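Local coordinates for protein CocE/NonD family hydrolase (Staphylococcus aureus subsp. aureus COL, PDB 3III) that probably hydrolyses ester or amide bonds as a serine hydrolase of the CocE/NonD family, although its natural substrate is not established, at residues A[278-283]-A[473-478]. Sequence-based numbering, arbitrary orientation.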
loop_
_atom_site.group_PDB
_atom_site.type_symbol
_atom_site.label_atom_id
_atom_site.label_comp_id
_atom_site.label_asym_id
_atom_site.label_seq_id
_atom_site.Cartn_x
_atom_site.Cartn_y
_atom_site.Cartn_z
ATOM N N SER A 278 0.853 3.495 -3.593
ATOM C CA SER A 278 1.959 2.857 -4.262
ATOM C C SER A 278 1.972 3.332 -5.710
ATOM O O SER A 278 3.027 3.752 -6.253
ATOM C CB SER A 278 1.909 1.307 -4.125
ATOM O OG SER A 278 1.997 0.891 -2.765
ATOM N N PHE A 279 0.804 3.316 -6.343
ATOM C CA PHE A 279 0.687 3.773 -7.735
ATOM C C PHE A 279 0.885 5.274 -7.825
ATOM O O PHE A 279 1.550 5.759 -8.783
ATOM C CB PHE A 279 -0.692 3.403 -8.315
ATOM C CG PHE A 279 -0.806 1.954 -8.709
ATOM C CD1 PHE A 279 -0.254 1.506 -9.896
ATOM C CD2 PHE A 279 -1.397 1.040 -7.863
ATOM C CE1 PHE A 279 -0.345 0.191 -10.275
ATOM C CE2 PHE A 279 -1.463 -0.316 -8.213
ATOM C CZ PHE A 279 -0.902 -0.737 -9.416
ATOM N N GLU A 280 0.290 6.044 -6.872
ATOM C CA GLU A 280 0.497 7.489 -6.886
ATOM C C GLU A 280 1.973 7.872 -6.822
ATOM O O GLU A 280 2.418 8.826 -7.528
ATOM C CB GLU A 280 -0.270 8.256 -5.808
ATOM C CG GLU A 280 -1.797 8.371 -6.017
ATOM C CD GLU A 280 -2.210 8.777 -7.429
ATOM O OE1 GLU A 280 -1.642 9.766 -7.916
ATOM O OE2 GLU A 280 -3.097 8.109 -8.030
ATOM N N GLY A 281 2.728 7.135 -5.995
ATOM C CA GLY A 281 4.160 7.426 -5.817
ATOM C C GLY A 281 4.884 7.232 -7.111
ATOM O O GLY A 281 5.682 8.072 -7.548
ATOM N N PHE A 282 4.626 6.089 -7.740
ATOM C CA PHE A 282 5.285 5.804 -9.022
ATOM C C PHE A 282 4.916 6.836 -10.078
ATOM O O PHE A 282 5.781 7.313 -10.821
ATOM C CB PHE A 282 4.970 4.415 -9.508
ATOM C CG PHE A 282 5.522 4.123 -10.875
ATOM C CD1 PHE A 282 6.880 3.912 -11.068
ATOM C CD2 PHE A 282 4.698 4.176 -11.982
ATOM C CE1 PHE A 282 7.417 3.665 -12.374
ATOM C CE2 PHE A 282 5.192 3.947 -13.254
ATOM C CZ PHE A 282 6.551 3.690 -13.472
ATOM N N LYS A 283 3.641 7.167 -10.153
ATOM C CA LYS A 283 3.141 8.063 -11.197
ATOM C C LYS A 283 3.675 9.473 -11.039
ATOM O O LYS A 283 4.082 10.054 -12.005
ATOM C CB LYS A 283 1.604 8.124 -11.275
ATOM C CG LYS A 283 0.910 6.861 -11.736
ATOM C CD LYS A 283 -0.598 7.039 -11.898
ATOM C CE LYS A 283 -1.300 7.447 -10.608
ATOM N NZ LYS A 283 -2.811 7.521 -10.660
ATOM N N GLN A 473 -10.063 7.705 -13.109
ATOM C CA GLN A 473 -9.763 7.922 -11.709
ATOM C C GLN A 473 -10.291 9.240 -11.253
ATOM O O GLN A 473 -9.652 10.281 -11.482
ATOM C CB GLN A 473 -8.248 7.877 -11.440
ATOM C CG GLN A 473 -7.922 7.891 -9.931
ATOM C CD GLN A 473 -6.439 8.115 -9.628
ATOM O OE1 GLN A 473 -5.606 8.176 -10.523
ATOM N NE2 GLN A 473 -6.118 8.235 -8.354
ATOM N N PRO A 474 -11.451 9.213 -10.575
ATOM C CA PRO A 474 -11.934 10.450 -9.974
ATOM C C PRO A 474 -11.034 10.848 -8.784
ATOM O O PRO A 474 -10.445 9.977 -8.135
ATOM C CB PRO A 474 -13.371 10.116 -9.557
ATOM C CG PRO A 474 -13.427 8.660 -9.443
ATOM C CD PRO A 474 -12.347 8.081 -10.320
ATOM N N TRP A 475 -10.890 12.143 -8.586
ATOM C CA TRP A 475 -10.169 12.713 -7.471
ATOM C C TRP A 475 -11.076 13.701 -6.776
ATOM O O TRP A 475 -11.511 14.700 -7.379
ATOM C CB TRP A 475 -8.915 13.403 -7.964
ATOM C CG TRP A 475 -7.848 13.619 -6.907
ATOM C CD1 TRP A 475 -7.885 14.485 -5.880
ATOM C CD2 TRP A 475 -6.563 12.990 -6.864
ATOM N NE1 TRP A 475 -6.698 14.440 -5.153
ATOM C CE2 TRP A 475 -5.886 13.494 -5.735
ATOM C CE3 TRP A 475 -5.926 12.028 -7.667
ATOM C CZ2 TRP A 475 -4.602 13.108 -5.416
ATOM C CZ3 TRP A 475 -4.643 11.614 -7.320
ATOM C CH2 TRP A 475 -4.000 12.165 -6.200
ATOM N N HIS A 476 -11.314 13.462 -5.484
ATOM C CA HIS A 476 -12.260 14.267 -4.700
ATOM C C HIS A 476 -11.486 15.265 -3.881
ATOM O O HIS A 476 -10.476 14.917 -3.313
ATOM C CB HIS A 476 -13.107 13.364 -3.844
ATOM C CG HIS A 476 -13.908 12.392 -4.658
ATOM N ND1 HIS A 476 -13.527 11.081 -4.840
ATOM C CD2 HIS A 476 -15.013 12.571 -5.419
ATOM C CE1 HIS A 476 -14.389 10.478 -5.646
ATOM N NE2 HIS A 476 -15.305 11.363 -6.015
ATOM N N LYS A 477 -11.933 16.525 -3.894
ATOM C CA LYS A 477 -11.316 17.574 -3.111
ATOM C C LYS A 477 -11.345 17.314 -1.620
ATOM O O LYS A 477 -10.367 17.619 -0.921
ATOM C CB LYS A 477 -11.980 18.924 -3.388
ATOM C CG LYS A 477 -11.775 19.447 -4.767
ATOM C CD LYS A 477 -12.491 20.784 -4.863
ATOM C CE LYS A 477 -12.253 21.448 -6.177
ATOM N NZ LYS A 477 -12.866 22.785 -6.242
ATOM N N HIS A 478 -12.477 16.793 -1.129
ATOM C CA HIS A 478 -12.690 16.587 0.313
ATOM C C HIS A 478 -12.508 17.892 1.080
ATOM O O HIS A 478 -11.992 17.913 2.202
ATOM C CB HIS A 478 -11.771 15.476 0.872
ATOM C CG HIS A 478 -12.080 14.105 0.340
ATOM N ND1 HIS A 478 -13.231 13.427 0.656
ATOM C CD2 HIS A 478 -11.371 13.279 -0.470
ATOM C CE1 HIS A 478 -13.217 12.246 0.069
ATOM N NE2 HIS A 478 -12.109 12.138 -0.640
#
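E280 and K283 on helix 275-284 of the alpha/beta-hydrolase domain meet Q473, which belongs to a long loop of the C-terminal beta-sandwich domain, with W475 of the same loop beside them; this is one point where long polar side chains bridge the two domains. The two backbones stay well apart, their nearest CA atoms, those of E280 and Q473, being 11.3 Å from each other. Q473 covers nearly half of this gap because its chain runs almost fully extended, with CG anti to the backbone N (chi1 -171°). Its amide NE2 donates to E280 OE2 at 3.0 Å, a fairly straight bond that lies near the amide plane but reaches the carboxylate from above its plane. K283, one helical turn on from E280, bends at chi3 and brings K283 NZ to within 2.7 Å of E280 OE2, a salt bridge arriving from the opposite face. K283 NZ also comes within 2.9 Å of Q473 OE1, but at an angle too poor for a hydrogen bond. OE2 is thus gripped by two donors, which should restrict rotation of the carboxylate and probably stabilise its charge in this buried setting. Outside these residues, Q473 NE2 also bonds to E495 on strand 490-503, and Q284 NE2 to E280 OE1. The indole of W475 stands almost perpendicular to the carboxylate; E280 OE1 lies in the ring plane at its benzo edge, 3.6 Å from W475 CZ3.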